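Long-range contacts in fimbrial subunit CupB6 (Pseudomonas aeruginosa, PDB 5CYL), which forms the adhesive tip of a chaperone-usher pilus and probably mediates bacterial attachment during biofilm formation: residues V6-C10 against P178-C182; N14-W20 against G197-P203; G61-V67 against S149-W155; G84-S88 against S193-G197; Q104-K110 against A164-L170. All coordinates share one frame; numbering follows the deposited sequence.

Interaction 1 of 5, residues V6-C10 against P178-C182; sequences VALNC and PTGVC
The carbonyl oxygen of G180 receives the backbone N-H of N9, with N9 N 2.9 Å from G180 O and in the carbonyl plane; the bond is fairly straight, 163° at the hydrogen. The CA-H of L8 also leans on this oxygen. Next to it, C182 N reaches A7 O at 3.5 Å in a weak bond, and together these links make a single beta bridge between L8 and V181. The bridge lies where a type II beta turn, P178 to V181, in the loop between strands 151-160 and 185-189 meets the start of strand 6-22. V6 and L8 also bond to Q50 and K48 of strand 35-50. A covalent tie follows the bridge: C10 SG and C182 SG are 2.0 Å apart, with a chi3 of 88°. Each sulfur lies beside its own backbone N, anti to the carbonyl carbon, and C182 SG also touches A7 CB at 3.8 Å. On the flank away from the disulfide, V6 and P178 meet tip to tip, CG1 of V6 being 3.8 Å from CG of P178. L8 CD2 reaches the same P178 CG from another direction, at 3.9 Å.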
# COMPACT_ATOMS: atom_id res chain seq x y z
N VAL A 6 -17.41 40.19 -21.13
CA VAL A 6 -16.08 40.25 -20.49
C VAL A 6 -16.14 39.72 -19.07
O VAL A 6 -17.02 40.10 -18.32
CB VAL A 6 -15.54 41.67 -20.36
CG1 VAL A 6 -14.02 41.67 -20.26
CG2 VAL A 6 -15.97 42.48 -21.53
N ALA A 7 -15.19 38.88 -18.70
CA ALA A 7 -15.10 38.28 -17.39
C ALA A 7 -14.17 39.06 -16.52
O ALA A 7 -13.14 39.49 -16.94
CB ALA A 7 -14.65 36.86 -17.51
N LEU A 8 -14.59 39.26 -15.28
CA LEU A 8 -13.86 40.04 -14.29
C LEU A 8 -13.84 39.31 -12.95
O LEU A 8 -14.77 38.57 -12.63
CB LEU A 8 -14.52 41.40 -14.09
CG LEU A 8 -14.47 42.48 -15.18
CD1 LEU A 8 -13.53 43.60 -14.76
CD2 LEU A 8 -14.06 41.91 -16.52
N ASN A 9 -12.79 39.54 -12.16
CA ASN A 9 -12.74 39.05 -10.78
C ASN A 9 -12.98 37.55 -10.61
O ASN A 9 -13.78 37.13 -9.78
CB ASN A 9 -13.71 39.83 -9.90
CG ASN A 9 -13.57 41.33 -10.06
OD1 ASN A 9 -14.56 42.06 -10.10
ND2 ASN A 9 -12.33 41.80 -10.16
N CYS A 10 -12.29 36.75 -11.42
CA CYS A 10 -12.48 35.31 -11.40
C CYS A 10 -12.15 34.69 -10.08
O CYS A 10 -11.26 35.17 -9.39
CB CYS A 10 -11.63 34.66 -12.46
SG CYS A 10 -12.41 34.77 -14.08
N PRO A 178 -10.42 45.54 -19.04
CA PRO A 178 -11.01 46.47 -18.06
C PRO A 178 -10.56 46.13 -16.64
O PRO A 178 -10.26 44.97 -16.38
CB PRO A 178 -12.51 46.22 -18.21
CG PRO A 178 -12.61 44.82 -18.70
CD PRO A 178 -11.42 44.61 -19.59
N THR A 179 -10.50 47.11 -15.73
CA THR A 179 -9.82 46.84 -14.48
C THR A 179 -10.40 45.66 -13.72
O THR A 179 -11.58 45.63 -13.41
CB THR A 179 -9.99 48.12 -13.65
OG1 THR A 179 -9.42 49.23 -14.35
CG2 THR A 179 -9.31 47.98 -12.30
N GLY A 180 -9.56 44.67 -13.45
CA GLY A 180 -10.06 43.39 -12.92
C GLY A 180 -10.30 42.25 -13.93
O GLY A 180 -10.93 41.22 -13.60
N VAL A 181 -9.80 42.40 -15.16
CA VAL A 181 -9.89 41.32 -16.14
C VAL A 181 -9.31 40.08 -15.52
O VAL A 181 -8.33 40.17 -14.81
CB VAL A 181 -9.05 41.59 -17.39
CG1 VAL A 181 -9.16 40.42 -18.33
CG2 VAL A 181 -9.52 42.80 -18.12
N CYS A 182 -9.91 38.93 -15.84
CA CYS A 182 -9.43 37.62 -15.39
C CYS A 182 -8.01 37.28 -15.92
O CYS A 182 -7.89 36.87 -17.08
CB CYS A 182 -10.42 36.51 -15.79
SG CYS A 182 -11.97 36.59 -14.89

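Interaction 2 of 5, residues N14-W20 against G197-P203; sequences NGKGLPW and GGGPPPP
W20 sets its indole against the proline run P200-P203. At the root, W20 CB touches P203 CD at 3.8 Å. CG lies anti to the carbonyl carbon (chi1 -73°), a turn that brings the ring alongside P202, and W20 CG is 3.9 Å from P202 CA. Further out, the pyrrole side of the indole presents its edge to the P200 carbonyl: W20 CD1 comes to 3.1 Å from P200 O, which lies in the ring plane, and W20 NE1 is 3.2 Å from the same oxygen. Over one face lies the P202 ring, whose CG is 3.5 Å from W20 CE2 and 23° off the normal of the five-membered ring, a CH-pi contact; CZ2 still touches this CG. Residues F37, R39, Q125 and L127 of strands 35-50 and 118-129 also pack against W20. Upstream, P19 CB meets P200 CG at 4.0 Å, and N14 OD1 rests 3.5 Å from G197 CA. The two segments run in nearly the same direction, and P200-P203 has polyproline II backbone angles, within the chain that leads from helix 191-194 to the C-terminal half of the protein. The chemistry is thus mostly apolar, and the start of this connection is held to the N-terminal half chiefly by proline-aromatic packing.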
# COMPACT_ATOMS: atom_id res chain seq x y z
N ASN A 14 -15.17 25.31 -4.53
CA ASN A 14 -15.45 23.86 -4.43
C ASN A 14 -16.90 23.51 -4.65
O ASN A 14 -17.78 24.23 -4.19
CB ASN A 14 -15.05 23.35 -3.05
CG ASN A 14 -13.54 23.32 -2.83
OD1 ASN A 14 -12.74 23.37 -3.77
ND2 ASN A 14 -13.14 23.20 -1.58
N GLY A 15 -17.12 22.41 -5.37
CA GLY A 15 -18.48 21.89 -5.59
C GLY A 15 -18.78 20.82 -4.57
O GLY A 15 -18.18 20.82 -3.49
N LYS A 16 -19.72 19.93 -4.90
CA LYS A 16 -19.95 18.71 -4.10
C LYS A 16 -18.73 17.81 -4.36
O LYS A 16 -18.38 17.58 -5.51
CB LYS A 16 -21.28 18.01 -4.50
N GLY A 17 -18.07 17.36 -3.29
CA GLY A 17 -16.84 16.53 -3.38
C GLY A 17 -17.11 15.02 -3.41
O GLY A 17 -17.78 14.49 -2.54
N LEU A 18 -16.59 14.33 -4.40
CA LEU A 18 -16.89 12.90 -4.53
C LEU A 18 -15.88 12.04 -3.80
O LEU A 18 -14.77 12.52 -3.49
CB LEU A 18 -17.00 12.53 -6.00
CG LEU A 18 -18.10 13.37 -6.64
CD1 LEU A 18 -18.15 13.00 -8.13
CD2 LEU A 18 -19.47 13.23 -5.97
N PRO A 19 -16.25 10.78 -3.47
CA PRO A 19 -15.21 9.96 -2.83
C PRO A 19 -14.35 9.32 -3.91
O PRO A 19 -14.81 9.15 -5.04
CB PRO A 19 -16.01 8.90 -2.10
CG PRO A 19 -17.21 8.70 -2.97
CD PRO A 19 -17.53 10.04 -3.58
N TRP A 20 -13.11 8.97 -3.57
CA TRP A 20 -12.23 8.32 -4.54
C TRP A 20 -12.77 6.92 -4.86
O TRP A 20 -13.35 6.27 -3.99
CB TRP A 20 -10.82 8.21 -3.99
CG TRP A 20 -10.07 9.51 -3.96
CD1 TRP A 20 -10.15 10.48 -3.02
CD2 TRP A 20 -9.09 9.96 -4.91
NE1 TRP A 20 -9.30 11.52 -3.33
CE2 TRP A 20 -8.64 11.22 -4.48
CE3 TRP A 20 -8.59 9.42 -6.09
CZ2 TRP A 20 -7.69 11.94 -5.18
CZ3 TRP A 20 -7.63 10.15 -6.79
CH2 TRP A 20 -7.18 11.39 -6.32
N GLY A 197 -10.97 20.49 -4.94
CA GLY A 197 -12.38 20.24 -5.18
C GLY A 197 -13.11 19.71 -3.96
O GLY A 197 -14.33 19.47 -4.01
N GLY A 198 -12.39 19.55 -2.87
CA GLY A 198 -12.97 19.04 -1.63
C GLY A 198 -13.13 17.52 -1.68
O GLY A 198 -12.64 16.84 -2.59
N GLY A 199 -13.83 17.00 -0.68
CA GLY A 199 -14.08 15.57 -0.59
C GLY A 199 -13.03 14.79 0.17
O GLY A 199 -12.00 15.37 0.60
N PRO A 200 -13.28 13.43 0.35
CA PRO A 200 -12.29 12.77 1.22
C PRO A 200 -10.94 12.47 0.55
O PRO A 200 -10.84 12.42 -0.67
CB PRO A 200 -12.98 11.45 1.58
CG PRO A 200 -13.73 11.10 0.35
CD PRO A 200 -14.32 12.42 -0.07
N PRO A 201 -9.92 12.27 1.37
CA PRO A 201 -8.58 11.91 0.92
C PRO A 201 -8.55 10.48 0.38
O PRO A 201 -9.41 9.69 0.75
CB PRO A 201 -7.75 12.01 2.18
CG PRO A 201 -8.69 11.64 3.26
CD PRO A 201 -10.05 12.12 2.83
N PRO A 202 -7.59 10.16 -0.51
CA PRO A 202 -7.58 8.79 -1.04
C PRO A 202 -7.53 7.67 -0.02
O PRO A 202 -6.89 7.85 1.05
CB PRO A 202 -6.31 8.76 -1.89
CG PRO A 202 -6.10 10.18 -2.29
CD PRO A 202 -6.42 10.90 -1.01
N PRO A 203 -8.18 6.49 -0.33
CA PRO A 203 -8.16 5.49 0.73
C PRO A 203 -6.82 4.75 0.92
O PRO A 203 -6.02 4.67 -0.05
CB PRO A 203 -9.25 4.50 0.30
CG PRO A 203 -9.18 4.54 -1.17
CD PRO A 203 -8.93 5.97 -1.52

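Interaction 3 of 5, residues G61-V67 against S149-W155; sequences GGNWSGV and SATLNLW
N63 and N153 face each other in an antiparallel hydrogen-bonded pair, and their amides add polar links to the backbone ones. N63 O takes two donors from N153: the backbone N at 3.0 Å from N63 O, nearly in line with the C=O, and the side-chain ND2, which comes from above the carbonyl plane. In return N63 N gives to N153 O. N153 ND2 also bonds N63 OD1 at 3.2 Å, again from above the carbonyl plane, with the two amide planes 43° apart. Its straighter bond goes to S65 OG, 2.8 Å from N153 ND2 and within the amide plane. S65 OG in turn pairs with T151 OG1 at 2.9 Å. W155 NE1 adds a weak bond to N63 OD1. The other amide atoms are satisfied by neighbours: N63 ND2 by D102 O and N153 OD1 by S187 OG. Strands 56-65 and 151-160 are the inner pair of a four-stranded antiparallel sheet, bordered by strands 106-112 and 185-189. Backbone pairs G61 with W155 and S65 with T151 are likewise bonded in both directions, T151 N lying 2.6 Å from S65 O. On the face with W64 and L154, the side chain of L152 crosses over the indole of W64: L152 CB stands 3.9 Å from the centroid of the six-membered ring, 14° off its normal, and L152 CD1 reaches W64 CE2 at 3.7 Å.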
# COMPACT_ATOMS: atom_id res chain seq x y z
N GLY A 61 -6.94 27.28 -18.34
CA GLY A 61 -5.60 26.72 -18.53
C GLY A 61 -5.09 26.00 -17.29
O GLY A 61 -5.54 26.26 -16.18
N GLY A 62 -4.13 25.11 -17.48
CA GLY A 62 -3.44 24.45 -16.36
C GLY A 62 -1.99 24.20 -16.65
O GLY A 62 -1.59 24.07 -17.79
N ASN A 63 -1.18 24.16 -15.62
CA ASN A 63 0.16 23.59 -15.74
C ASN A 63 0.71 23.27 -14.36
O ASN A 63 0.26 23.82 -13.36
CB ASN A 63 1.09 24.54 -16.46
CG ASN A 63 1.48 25.71 -15.61
OD1 ASN A 63 0.72 26.19 -14.78
ND2 ASN A 63 2.68 26.20 -15.82
N TRP A 64 1.68 22.38 -14.31
CA TRP A 64 2.36 22.02 -13.07
C TRP A 64 3.67 22.77 -13.09
O TRP A 64 4.44 22.70 -14.06
CB TRP A 64 2.66 20.52 -13.00
CG TRP A 64 1.53 19.66 -12.56
CD1 TRP A 64 0.68 18.98 -13.37
CD2 TRP A 64 1.13 19.36 -11.22
NE1 TRP A 64 -0.26 18.29 -12.60
CE2 TRP A 64 0.02 18.49 -11.29
CE3 TRP A 64 1.60 19.73 -9.97
CZ2 TRP A 64 -0.64 18.03 -10.16
CZ3 TRP A 64 0.95 19.23 -8.84
CH2 TRP A 64 -0.15 18.40 -8.95
N SER A 65 3.95 23.49 -12.02
CA SER A 65 5.27 24.15 -11.89
C SER A 65 5.98 23.63 -10.65
O SER A 65 5.40 22.94 -9.79
CB SER A 65 5.14 25.66 -11.83
OG SER A 65 4.16 26.01 -10.88
N GLY A 66 7.26 23.93 -10.55
CA GLY A 66 8.05 23.52 -9.39
C GLY A 66 8.74 22.20 -9.59
O GLY A 66 9.41 21.68 -8.70
N VAL A 67 8.56 21.65 -10.78
CA VAL A 67 9.31 20.51 -11.28
C VAL A 67 9.48 20.71 -12.80
O VAL A 67 8.55 21.10 -13.47
CB VAL A 67 8.61 19.17 -10.99
CG1 VAL A 67 9.35 18.03 -11.68
CG2 VAL A 67 8.52 18.93 -9.49
N SER A 149 8.31 20.37 -4.25
CA SER A 149 7.75 21.71 -4.33
C SER A 149 6.80 21.91 -5.51
O SER A 149 6.41 23.04 -5.81
CB SER A 149 8.87 22.75 -4.38
OG SER A 149 9.74 22.51 -5.46
N ALA A 150 6.46 20.83 -6.19
CA ALA A 150 5.60 20.93 -7.36
C ALA A 150 4.23 21.55 -7.00
O ALA A 150 3.60 21.17 -6.02
CB ALA A 150 5.39 19.57 -8.00
N THR A 151 3.80 22.50 -7.83
CA THR A 151 2.55 23.22 -7.60
C THR A 151 1.62 23.15 -8.80
O THR A 151 2.05 23.26 -9.94
CB THR A 151 2.78 24.70 -7.20
OG1 THR A 151 3.65 25.31 -8.14
CG2 THR A 151 3.39 24.80 -5.84
N LEU A 152 0.34 22.93 -8.52
CA LEU A 152 -0.70 22.87 -9.55
C LEU A 152 -1.37 24.25 -9.79
O LEU A 152 -2.04 24.78 -8.89
CB LEU A 152 -1.79 21.86 -9.13
CG LEU A 152 -2.99 21.76 -10.11
CD1 LEU A 152 -2.44 21.26 -11.45
CD2 LEU A 152 -4.14 20.90 -9.61
N ASN A 153 -1.24 24.78 -11.00
CA ASN A 153 -1.83 26.08 -11.33
C ASN A 153 -3.00 25.99 -12.30
O ASN A 153 -2.86 25.46 -13.39
CB ASN A 153 -0.78 27.00 -11.91
CG ASN A 153 0.51 26.97 -11.11
OD1 ASN A 153 0.62 27.57 -10.03
ND2 ASN A 153 1.49 26.30 -11.64
N LEU A 154 -4.14 26.48 -11.85
CA LEU A 154 -5.31 26.60 -12.72
C LEU A 154 -5.46 28.05 -13.11
O LEU A 154 -5.48 28.94 -12.27
CB LEU A 154 -6.55 26.11 -11.98
CG LEU A 154 -6.44 24.70 -11.40
CD1 LEU A 154 -7.75 24.25 -10.75
CD2 LEU A 154 -6.05 23.70 -12.49
N TRP A 155 -5.59 28.30 -14.40
CA TRP A 155 -5.78 29.67 -14.88
C TRP A 155 -7.14 29.89 -15.51
O TRP A 155 -7.46 29.25 -16.52
CB TRP A 155 -4.73 29.98 -15.92
CG TRP A 155 -3.32 29.82 -15.43
CD1 TRP A 155 -2.69 28.65 -15.16
CD2 TRP A 155 -2.38 30.86 -15.16
NE1 TRP A 155 -1.40 28.89 -14.76
CE2 TRP A 155 -1.18 30.24 -14.75
CE3 TRP A 155 -2.43 32.25 -15.23
CZ2 TRP A 155 -0.04 30.96 -14.41
CZ3 TRP A 155 -1.29 32.98 -14.90
CH2 TRP A 155 -0.11 32.34 -14.49

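Interaction 4 of 5, residues G84-S88 against S193-G197; sequences GYRIS and SIAIG
Y85 projects from strand 83-90 onto the end of the short helix 191-194, in a buried contact between the two sheets of a beta sandwich: the strand belongs to one sheet, while L152 and L154 of the other reach I87, S193 and I196. The aromatic interaction is a CH-pi contact. I194 CD1 sits over the centre of the tyrosine ring, 3.6 Å from its centroid and 14° off the normal, with Y85 CG as its nearest ring atom at 3.5 Å. Y85 CG stands anti to the backbone N (chi1 180°), which carries the ring out to the helix end; there the two side chains slide past each other in opposite directions. Among polar groups, the tyrosine hydroxyl lies near the helix end, Y85 OH being 3.2 Å from S193 O, and is hydrogen-bonded to Q125 NE2 of strand 118-129. The same amide nitrogen bonds I194 O, so Q125 bridges the hydroxyl and the helix end. Van der Waals packing by I196 completes the contact. I196 crosses Y85 at about a right angle, its CG2 3.9 Å from Y85 OH, and the same methyl makes a loose aliphatic approach to I87, with I196 CG2 4.3 Å from I87 CD1.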
# COMPACT_ATOMS: atom_id res chain seq x y z
N GLY A 84 1.89 7.73 -8.48
CA GLY A 84 1.97 9.03 -9.15
C GLY A 84 0.61 9.70 -9.32
O GLY A 84 -0.40 9.03 -9.43
N TYR A 85 0.62 11.03 -9.30
CA TYR A 85 -0.61 11.81 -9.39
C TYR A 85 -0.69 12.49 -10.75
O TYR A 85 0.25 13.16 -11.19
CB TYR A 85 -0.66 12.85 -8.29
CG TYR A 85 -1.90 13.72 -8.30
CD1 TYR A 85 -3.17 13.17 -8.23
CD2 TYR A 85 -1.79 15.11 -8.37
CE1 TYR A 85 -4.30 13.97 -8.25
CE2 TYR A 85 -2.91 15.93 -8.34
CZ TYR A 85 -4.17 15.35 -8.31
OH TYR A 85 -5.29 16.13 -8.30
N ARG A 86 -1.82 12.30 -11.41
CA ARG A 86 -2.08 12.87 -12.72
C ARG A 86 -3.45 13.53 -12.68
O ARG A 86 -4.43 12.92 -12.25
CB ARG A 86 -2.08 11.74 -13.76
CG ARG A 86 -2.19 12.13 -15.21
CD ARG A 86 -1.84 10.93 -16.07
NE ARG A 86 -2.79 9.83 -15.92
CZ ARG A 86 -2.57 8.57 -16.30
NH1 ARG A 86 -1.40 8.22 -16.84
NH2 ARG A 86 -3.50 7.63 -16.13
N ILE A 87 -3.56 14.77 -13.12
CA ILE A 87 -4.87 15.45 -13.17
C ILE A 87 -5.18 15.96 -14.58
O ILE A 87 -4.37 16.56 -15.24
CB ILE A 87 -4.99 16.57 -12.14
CG1 ILE A 87 -6.43 17.09 -12.11
CG2 ILE A 87 -3.97 17.69 -12.41
CD1 ILE A 87 -6.78 17.93 -10.90
N SER A 88 -6.39 15.65 -15.03
CA SER A 88 -6.84 16.06 -16.38
C SER A 88 -8.22 16.72 -16.34
O SER A 88 -9.00 16.51 -15.42
CB SER A 88 -6.79 14.88 -17.35
OG SER A 88 -7.11 13.70 -16.66
N SER A 193 -3.19 20.38 -3.84
CA SER A 193 -3.31 19.90 -5.22
C SER A 193 -4.06 18.56 -5.21
O SER A 193 -4.95 18.33 -6.03
CB SER A 193 -1.93 19.73 -5.86
OG SER A 193 -1.14 18.81 -5.13
N ILE A 194 -3.68 17.70 -4.27
CA ILE A 194 -4.34 16.41 -4.06
C ILE A 194 -5.78 16.57 -3.56
O ILE A 194 -6.67 15.80 -3.94
CB ILE A 194 -3.53 15.53 -3.08
CG1 ILE A 194 -2.20 15.13 -3.72
CG2 ILE A 194 -4.32 14.28 -2.68
CD1 ILE A 194 -2.33 14.09 -4.82
N ALA A 195 -6.00 17.57 -2.72
CA ALA A 195 -7.27 17.75 -2.03
C ALA A 195 -8.24 18.66 -2.79
O ALA A 195 -9.29 19.03 -2.28
CB ALA A 195 -7.04 18.28 -0.62
N ILE A 196 -7.87 19.01 -4.00
CA ILE A 196 -8.62 19.97 -4.80
C ILE A 196 -10.06 19.53 -5.04
O ILE A 196 -10.32 18.36 -5.30
CB ILE A 196 -7.95 20.20 -6.16
CG1 ILE A 196 -8.78 21.15 -7.02
CG2 ILE A 196 -7.74 18.87 -6.86
CD1 ILE A 196 -8.43 21.12 -8.49
N GLY A 197 -10.97 20.49 -4.94
CA GLY A 197 -12.38 20.24 -5.18
C GLY A 197 -13.11 19.71 -3.96
O GLY A 197 -14.33 19.47 -4.01

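Interaction 5 of 5, residues Q104-K110 against A164-L170; sequences QPHALDK and ASIGSVL
A type II beta turn, S165 to S168, docks on strand 106-112, an edge strand of the four-stranded sheet within this chain, where both backbone polar atoms of A107 bond to the turn, at G167 and S168. A107 N gives its hydrogen to S168 O at 2.8 Å, and A107 O accepts from G167 N at 2.7 Å, in the carbonyl plane. A third backbone bond, L170 N to P105 O at 2.9 Å, runs almost straight, and between these H106 forms a single bridge with V169. The imidazole of H106 lies with one face toward V169 CA, its NE2 being held by D102 OD2. V169 CG1 packs across the amide of Q104, 3.5 Å from Q104 CD. At the far end the aliphatic part of K110 crosses I166, with K110 CG 3.8 Å from I166 CD1. The lysine chain bends at chi3 (47°), which brings its amine round to the loop backbone: K110 NZ is 2.8 Å from A164 O, nearly in line with the carbonyl. E57 of strand 56-65 forms a salt bridge with the same amine. Ordinarily protonated, this amine can donate to both A164 O and the E57 carboxylate, whose charge would probably stabilise it further.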
# COMPACT_ATOMS: atom_id res chain seq x y z
N GLN A 104 4.80 27.06 -18.76
CA GLN A 104 3.71 27.94 -19.15
C GLN A 104 2.42 27.21 -19.08
O GLN A 104 2.39 26.02 -19.41
CB GLN A 104 3.94 28.44 -20.57
CG GLN A 104 4.76 29.70 -20.60
CD GLN A 104 4.88 30.21 -21.99
OE1 GLN A 104 4.33 31.25 -22.31
NE2 GLN A 104 5.53 29.44 -22.85
N PRO A 105 1.33 27.89 -18.68
CA PRO A 105 0.06 27.18 -18.74
C PRO A 105 -0.39 26.86 -20.17
O PRO A 105 0.05 27.48 -21.15
CB PRO A 105 -0.92 28.16 -18.11
CG PRO A 105 -0.32 29.50 -18.39
CD PRO A 105 1.15 29.29 -18.24
N HIS A 106 -1.28 25.87 -20.27
CA HIS A 106 -1.80 25.40 -21.57
C HIS A 106 -3.30 25.54 -21.61
O HIS A 106 -3.97 25.42 -20.58
CB HIS A 106 -1.43 23.94 -21.79
CG HIS A 106 -0.05 23.74 -22.32
ND1 HIS A 106 0.25 22.82 -23.30
CD2 HIS A 106 1.12 24.36 -22.03
CE1 HIS A 106 1.54 22.86 -23.57
NE2 HIS A 106 2.09 23.80 -22.82
N ALA A 107 -3.83 25.81 -22.80
CA ALA A 107 -5.25 26.04 -22.92
C ALA A 107 -5.97 24.71 -23.07
O ALA A 107 -5.80 24.03 -24.07
CB ALA A 107 -5.52 26.96 -24.09
N LEU A 108 -6.79 24.38 -22.07
CA LEU A 108 -7.40 23.05 -22.03
C LEU A 108 -8.88 23.03 -22.26
O LEU A 108 -9.44 21.98 -22.58
CB LEU A 108 -7.08 22.33 -20.72
CG LEU A 108 -5.57 22.30 -20.46
CD1 LEU A 108 -5.31 21.84 -19.04
CD2 LEU A 108 -4.80 21.50 -21.52
N ASP A 109 -9.52 24.17 -22.05
CA ASP A 109 -10.96 24.32 -22.23
C ASP A 109 -11.28 25.79 -22.41
O ASP A 109 -10.48 26.66 -22.07
CB ASP A 109 -11.71 23.73 -21.04
CG ASP A 109 -13.03 23.10 -21.43
OD1 ASP A 109 -13.34 23.05 -22.65
OD2 ASP A 109 -13.78 22.67 -20.52
N LYS A 110 -12.44 26.06 -22.98
CA LYS A 110 -12.99 27.42 -23.03
C LYS A 110 -14.44 27.37 -22.59
O LYS A 110 -15.06 26.32 -22.63
CB LYS A 110 -12.83 28.04 -24.41
CG LYS A 110 -12.61 27.04 -25.52
CD LYS A 110 -12.27 27.69 -26.87
CE LYS A 110 -11.20 28.77 -26.75
NZ LYS A 110 -10.69 29.27 -28.06
N ALA A 164 -7.41 32.39 -28.88
CA ALA A 164 -6.47 31.38 -28.30
C ALA A 164 -6.84 29.96 -28.69
O ALA A 164 -8.00 29.61 -28.53
CB ALA A 164 -6.45 31.49 -26.78
N SER A 165 -5.89 29.17 -29.16
CA SER A 165 -6.21 27.80 -29.55
C SER A 165 -6.16 26.84 -28.37
O SER A 165 -5.24 26.89 -27.58
CB SER A 165 -5.23 27.27 -30.61
OG SER A 165 -4.51 28.31 -31.27
N ILE A 166 -7.12 25.91 -28.32
CA ILE A 166 -7.09 24.77 -27.38
C ILE A 166 -5.93 23.85 -27.68
O ILE A 166 -5.66 23.59 -28.84
CB ILE A 166 -8.40 23.98 -27.37
CG1 ILE A 166 -9.52 24.84 -26.83
CG2 ILE A 166 -8.32 22.82 -26.41
CD1 ILE A 166 -9.09 25.73 -25.68
N GLY A 167 -5.22 23.41 -26.64
CA GLY A 167 -4.09 22.53 -26.82
C GLY A 167 -2.78 23.27 -26.99
O GLY A 167 -1.70 22.67 -27.02
N SER A 168 -2.86 24.57 -27.08
CA SER A 168 -1.69 25.40 -27.25
C SER A 168 -1.28 26.02 -25.89
O SER A 168 -2.07 26.12 -24.93
CB SER A 168 -2.03 26.48 -28.30
OG SER A 168 -0.89 26.88 -29.04
N VAL A 169 -0.05 26.52 -25.82
CA VAL A 169 0.29 27.45 -24.74
C VAL A 169 -0.74 28.59 -24.63
O VAL A 169 -1.15 29.16 -25.63
CB VAL A 169 1.67 28.07 -24.94
CG1 VAL A 169 2.15 28.66 -23.63
CG2 VAL A 169 2.63 27.00 -25.44
N LEU A 170 -1.16 28.89 -23.41
CA LEU A 170 -2.20 29.90 -23.17
C LEU A 170 -1.50 31.19 -22.87
O LEU A 170 -0.86 31.30 -21.83
CB LEU A 170 -3.10 29.55 -21.99
CG LEU A 170 -3.97 30.69 -21.51
CD1 LEU A 170 -4.94 31.09 -22.61
CD2 LEU A 170 -4.77 30.27 -20.28

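In the fold
All five contacts lie in the N-terminal half of the elongated chain. Interactions 3 and 4 sit side by side, centres 11 Å apart, and meet inside the sandwich: W64 CZ2 is 3.6 Å from Y85 CE2, and W64 also touches I87 and S193. Interaction 5 borders interaction 3 on neighbouring strands, with P105 CB 3.5 Å from W155 NE1 and a probable hydrogen bond from H106 N to G62 O. Interaction 2 shares G197 with interaction 4 and leads on toward the C-terminal half. Interactions 1 and 2 both use strand 6-22, yet their centres are 29 Å apart, so the disulfide and the proline run hold separate ends of it.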